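Local coordinates for DNA processing protein DprA (Streptococcus pneumoniae, PDB 3UQZ), which binds single-stranded DNA cooperatively during natural transformation, protects it from nucleases and helps load the RecA recombinase onto it, at residues G38-I43 with A50-R55; L136-G141 with T148-A153. All blocks are in the same frame, centred on the assembly; numbering follows the deposited sequence.

Contact 1 of 2, residues G38-I43 with A50-R55; sequences GDIADI and AVFMER
Ala41 meets the ring of Phe52 where helix 37-43 passes helix 49-58, and this apolar pair is the middle of the contact. The methyl CB of Ala41 lies near the plane of the ring, against its edge, 3.6 Å from Phe52 CD2 and almost as close to CE2. The far end of the same ring reaches Ile40, whose CG2 is 4.0 Å from Phe52 CZ; the two side chains cross at about a right angle. A chi1 of -67° puts CG1 of Ile40 beside the backbone N and leaves CG2 opposite it, facing the ring.

A looser set of contacts involves the selenomethionine at Met53. Met53 CG sits 4.1 Å from Ala41 CB, and a bend at chi3 (69°) brings the end of the chain beside Gly38, with Met53 CE 4.2 Å from Gly38 N. Ala41 CB is thus touched by both Phe52 and Met53.

Leu11 of helix 5-13 touches both Ile40 and Phe52, and Leu37 lies against Phe52 and Met53, tying the pair into the helical bundle of the N-terminal sterile alpha motif domain. The segment axes approach to 9.8 Å at 135°. The side chains meet through apolar groups alone, which implies that the helices pack here by the burial of Ile40, Ala41 and Phe52, while the Met53 edge, against the Gly38 backbone, stays partly open.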
loop_
_atom_site.group_PDB
_atom_site.type_symbol
_atom_site.label_atom_id
_atom_site.label_comp_id
_atom_site.label_asym_id
_atom_site.label_seq_id
_atom_site.Cartn_x
_atom_site.Cartn_y
_atom_site.Cartn_z
ATOM N N GLY A 38 -42.283 -29.017 -18.929
ATOM C CA GLY A 38 -41.450 -29.559 -19.996
ATOM C C GLY A 38 -40.545 -28.506 -20.595
ATOM O O GLY A 38 -39.410 -28.809 -20.968
ATOM N N ASP A 39 -41.032 -27.255 -20.667
ATOM C CA ASP A 39 -40.263 -26.114 -21.164
ATOM C C ASP A 39 -39.236 -25.672 -20.122
ATOM O O ASP A 39 -38.085 -25.435 -20.481
ATOM C CB ASP A 39 -41.182 -24.949 -21.558
ATOM C CG ASP A 39 -42.019 -25.217 -22.798
ATOM O OD1 ASP A 39 -41.488 -25.841 -23.757
ATOM O OD2 ASP A 39 -43.179 -24.750 -22.841
ATOM N N ILE A 40 -39.633 -25.619 -18.828
ATOM C CA ILE A 40 -38.731 -25.278 -17.724
ATOM C C ILE A 40 -37.531 -26.235 -17.757
ATOM O O ILE A 40 -36.392 -25.766 -17.735
ATOM C CB ILE A 40 -39.459 -25.256 -16.347
ATOM C CG1 ILE A 40 -40.482 -24.100 -16.272
ATOM C CG2 ILE A 40 -38.454 -25.194 -15.174
ATOM C CD1 ILE A 40 -41.447 -24.126 -15.058
ATOM N N ALA A 41 -37.791 -27.555 -17.901
ATOM C CA ALA A 41 -36.768 -28.608 -17.975
ATOM C C ALA A 41 -35.814 -28.391 -19.145
ATOM O O ALA A 41 -34.608 -28.619 -19.020
ATOM C CB ALA A 41 -37.431 -29.970 -18.100
ATOM N N ASP A 42 -36.369 -27.934 -20.275
ATOM C CA ASP A 42 -35.656 -27.681 -21.519
ATOM C C ASP A 42 -34.766 -26.428 -21.406
ATOM O O ASP A 42 -33.541 -26.550 -21.501
ATOM C CB ASP A 42 -36.695 -27.586 -22.659
ATOM C CG ASP A 42 -36.191 -27.580 -24.080
ATOM O OD1 ASP A 42 -35.173 -28.251 -24.353
ATOM O OD2 ASP A 42 -36.867 -26.968 -24.944
ATOM N N ILE A 43 -35.383 -25.244 -21.144
ATOM C CA ILE A 43 -34.737 -23.924 -21.000
ATOM C C ILE A 43 -33.568 -23.934 -19.988
ATOM O O ILE A 43 -32.506 -23.369 -20.273
ATOM C CB ILE A 43 -35.789 -22.815 -20.705
ATOM C CG1 ILE A 43 -36.838 -22.730 -21.833
ATOM C CG2 ILE A 43 -35.128 -21.455 -20.487
ATOM C CD1 ILE A 43 -38.242 -22.367 -21.365
ATOM N N ALA A 50 -35.697 -35.546 -17.554
ATOM C CA ALA A 50 -36.608 -36.567 -17.033
ATOM C C ALA A 50 -36.419 -36.760 -15.530
ATOM O O ALA A 50 -37.409 -36.965 -14.819
ATOM C CB ALA A 50 -36.380 -37.883 -17.755
ATOM N N VAL A 51 -35.149 -36.668 -15.045
ATOM C CA VAL A 51 -34.827 -36.822 -13.624
ATOM C C VAL A 51 -35.276 -35.612 -12.818
ATOM O O VAL A 51 -35.737 -35.772 -11.680
ATOM C CB VAL A 51 -33.379 -37.306 -13.318
ATOM C CG1 VAL A 51 -32.412 -36.145 -13.106
ATOM C CG2 VAL A 51 -33.372 -38.226 -12.103
ATOM N N PHE A 52 -35.178 -34.406 -13.423
ATOM C CA PHE A 52 -35.640 -33.181 -12.778
ATOM C C PHE A 52 -37.169 -33.234 -12.590
ATOM O O PHE A 52 -37.662 -32.998 -11.481
ATOM C CB PHE A 52 -35.203 -31.923 -13.571
ATOM C CG PHE A 52 -36.159 -30.754 -13.468
ATOM C CD1 PHE A 52 -36.324 -30.068 -12.269
ATOM C CD2 PHE A 52 -36.930 -30.370 -14.556
ATOM C CE1 PHE A 52 -37.226 -29.010 -12.168
ATOM C CE2 PHE A 52 -37.835 -29.311 -14.454
ATOM C CZ PHE A 52 -37.971 -28.635 -13.262
HETATM N N MSE A 53 -37.903 -33.546 -13.684
HETATM C CA MSE A 53 -39.364 -33.636 -13.709
HETATM C C MSE A 53 -39.881 -34.688 -12.738
HETATM O O MSE A 53 -40.831 -34.409 -12.007
HETATM C CB MSE A 53 -39.854 -33.904 -15.122
HETATM C CG MSE A 53 -39.592 -32.755 -16.074
HETATM SE SE MSE A 53 -40.521 -32.968 -17.766
HETATM C CE MSE A 53 -42.350 -32.702 -17.021
ATOM N N GLU A 54 -39.188 -35.852 -12.662
ATOM C CA GLU A 54 -39.487 -36.947 -11.737
ATOM C C GLU A 54 -39.434 -36.390 -10.328
ATOM O O GLU A 54 -40.455 -36.406 -9.648
ATOM C CB GLU A 54 -38.475 -38.100 -11.909
ATOM C CG GLU A 54 -38.800 -39.352 -11.109
ATOM C CD GLU A 54 -37.730 -40.428 -11.141
ATOM O OE1 GLU A 54 -36.623 -40.190 -10.603
ATOM O OE2 GLU A 54 -38.008 -41.521 -11.689
ATOM N N ARG A 55 -38.274 -35.821 -9.932
ATOM C CA ARG A 55 -38.025 -35.205 -8.619
ATOM C C ARG A 55 -39.055 -34.135 -8.264
ATOM O O ARG A 55 -39.539 -34.124 -7.130
ATOM C CB ARG A 55 -36.599 -34.643 -8.540
ATOM C CG ARG A 55 -35.528 -35.721 -8.422
ATOM C CD ARG A 55 -34.157 -35.141 -8.163
ATOM N NE ARG A 55 -34.112 -34.368 -6.920
ATOM C CZ ARG A 55 -33.033 -33.741 -6.464
ATOM N NH1 ARG A 55 -31.890 -33.801 -7.137
ATOM N NH2 ARG A 55 -33.085 -33.053 -5.332
#

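Contact 2 of 2, residues L136-G141 with T148-A153; sequences LVIVSG and TAAHMA
This is a buried helix-on-sheet contact inside the Rossmann-like domain: strand 137-140 of the central sheet is packed against helix 146-157, the helix that follows it in the chain. Ile138 and Ser140, two residues apart on the strand, both direct their side chains at the helix, whereas Val139 between them points away. The helix answers with Ala150 and His151, and the segment axes run nearly antiparallel, 158° apart and 8.4 Å at closest approach.

At the Ile138 end, the CG2 methyl does the touching. Ile138 CG2 lies 4.0 Å from Ala150 CB and 3.7 Å from the carbonyl O of Ala150; chi1 of -55° puts CG1 beside the backbone N and CG2 opposite it. The small side chain of Ala150 is also packed by Val111 of strand 108-113 and Ile129 of helix 119-130, which places it between the sheet and a second helix.

Toward the end of the strand, the imidazole of His151 takes over. Its ring comes down to the strand and lies obliquely against Ser140 CB and the backbone of Gly141. Thr161 and Ala163 of the neighbouring strand touch the same side chain. Ser140 meets the ring through its CB, while its hydroxyl is engaged elsewhere, in a hydrogen bond with Val111 O that ties it to strand 108-113.

Strand 137-140, helix 146-157 and strand 161-164 together form a beta-alpha-beta crossover whose two strands are parallel neighbours, the repeating unit of the Rossmann fold.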
loop_
_atom_site.group_PDB
_atom_site.type_symbol
_atom_site.label_atom_id
_atom_site.label_comp_id
_atom_site.label_asym_id
_atom_site.label_seq_id
_atom_site.Cartn_x
_atom_site.Cartn_y
_atom_site.Cartn_z
ATOM N N LEU A 136 -22.621 4.479 5.901
ATOM C CA LEU A 136 -22.783 3.229 5.153
ATOM C C LEU A 136 -23.230 2.073 6.016
ATOM O O LEU A 136 -22.833 1.971 7.173
ATOM C CB LEU A 136 -21.454 2.839 4.459
ATOM C CG LEU A 136 -20.836 3.854 3.506
ATOM C CD1 LEU A 136 -19.367 3.555 3.252
ATOM C CD2 LEU A 136 -21.616 3.942 2.239
ATOM N N VAL A 137 -24.013 1.170 5.429
ATOM C CA VAL A 137 -24.461 -0.068 6.072
ATOM C C VAL A 137 -23.290 -1.055 5.930
ATOM O O VAL A 137 -22.759 -1.240 4.821
ATOM C CB VAL A 137 -25.770 -0.631 5.432
ATOM C CG1 VAL A 137 -26.145 -1.989 6.020
ATOM C CG2 VAL A 137 -26.915 0.346 5.594
ATOM N N ILE A 138 -22.879 -1.655 7.054
ATOM C CA ILE A 138 -21.767 -2.605 7.072
ATOM C C ILE A 138 -22.272 -3.998 6.709
ATOM O O ILE A 138 -23.036 -4.612 7.478
ATOM C CB ILE A 138 -20.982 -2.559 8.422
ATOM C CG1 ILE A 138 -20.480 -1.124 8.792
ATOM C CG2 ILE A 138 -19.865 -3.615 8.498
ATOM C CD1 ILE A 138 -19.713 -0.328 7.740
ATOM N N VAL A 139 -21.857 -4.487 5.524
ATOM C CA VAL A 139 -22.247 -5.814 5.063
ATOM C C VAL A 139 -21.097 -6.787 5.298
ATOM O O VAL A 139 -19.985 -6.538 4.831
ATOM C CB VAL A 139 -22.746 -5.828 3.600
ATOM C CG1 VAL A 139 -23.275 -7.212 3.226
ATOM C CG2 VAL A 139 -23.818 -4.766 3.369
ATOM N N SER A 140 -21.350 -7.869 6.051
ATOM C CA SER A 140 -20.352 -8.900 6.336
ATOM C C SER A 140 -21.012 -10.268 6.545
ATOM O O SER A 140 -22.232 -10.355 6.504
ATOM C CB SER A 140 -19.463 -8.498 7.508
ATOM O OG SER A 140 -18.217 -9.165 7.413
ATOM N N GLY A 141 -20.213 -11.316 6.741
ATOM C CA GLY A 141 -20.708 -12.686 6.827
ATOM C C GLY A 141 -20.769 -13.405 8.150
ATOM O O GLY A 141 -20.900 -14.633 8.173
ATOM N N THR A 148 -16.768 -10.457 12.524
ATOM C CA THR A 148 -17.358 -10.166 13.841
ATOM C C THR A 148 -17.019 -8.749 14.316
ATOM O O THR A 148 -17.900 -8.042 14.816
ATOM C CB THR A 148 -16.982 -11.257 14.852
ATOM O OG1 THR A 148 -17.402 -12.517 14.322
ATOM C CG2 THR A 148 -17.612 -11.042 16.215
ATOM N N ALA A 149 -15.760 -8.332 14.129
ATOM C CA ALA A 149 -15.283 -7.006 14.513
ATOM C C ALA A 149 -15.959 -5.918 13.683
ATOM O O ALA A 149 -16.212 -4.830 14.194
ATOM C CB ALA A 149 -13.777 -6.929 14.352
ATOM N N ALA A 150 -16.282 -6.233 12.412
ATOM C CA ALA A 150 -16.980 -5.336 11.494
ATOM C C ALA A 150 -18.420 -5.066 11.979
ATOM O O ALA A 150 -18.836 -3.906 12.058
ATOM C CB ALA A 150 -16.990 -5.927 10.096
ATOM N N HIS A 151 -19.150 -6.142 12.344
ATOM C CA HIS A 151 -20.525 -6.100 12.830
ATOM C C HIS A 151 -20.608 -5.356 14.157
ATOM O O HIS A 151 -21.400 -4.433 14.276
ATOM C CB HIS A 151 -21.086 -7.523 12.978
ATOM C CG HIS A 151 -21.398 -8.203 11.676
ATOM N ND1 HIS A 151 -20.887 -9.448 11.373
ATOM C CD2 HIS A 151 -22.203 -7.809 10.663
ATOM C CE1 HIS A 151 -21.386 -9.761 10.193
ATOM N NE2 HIS A 151 -22.173 -8.802 9.723
HETATM N N MSE A 152 -19.754 -5.716 15.133
HETATM C CA MSE A 152 -19.711 -5.069 16.449
HETATM C C MSE A 152 -19.366 -3.579 16.404
HETATM O O MSE A 152 -19.942 -2.801 17.165
HETATM C CB MSE A 152 -18.821 -5.848 17.419
HETATM C CG MSE A 152 -19.407 -7.206 17.775
HETATM SE SE MSE A 152 -18.237 -8.296 18.828
HETATM C CE MSE A 152 -18.341 -7.217 20.348
ATOM N N ALA A 153 -18.484 -3.178 15.486
ATOM C CA ALA A 153 -18.106 -1.780 15.302
ATOM C C ALA A 153 -19.274 -0.941 14.757
ATOM O O ALA A 153 -19.444 0.210 15.167
ATOM C CB ALA A 153 -16.903 -1.678 14.385
#

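How the contacts relate
The two contacts come one after the other along the chain and lie in different family regions, contact 1 in the sterile alpha motif range and contact 2 in the DNA recombination-mediator range. Their centres are 41 Å apart, their nearest atoms about 26 Å, and they sit on opposite sides of the chain's centre without touching. They share no helix or strand: contact 1 joins two helices of an all-helical bundle, contact 2 a helix to an inner strand of the large mixed sheet. Each belongs to its own domain, contact 2 wholly buried and contact 1 buried on its Phe52 side, in keeping with a protein built from a small helical module joined to a larger Rossmann-type one.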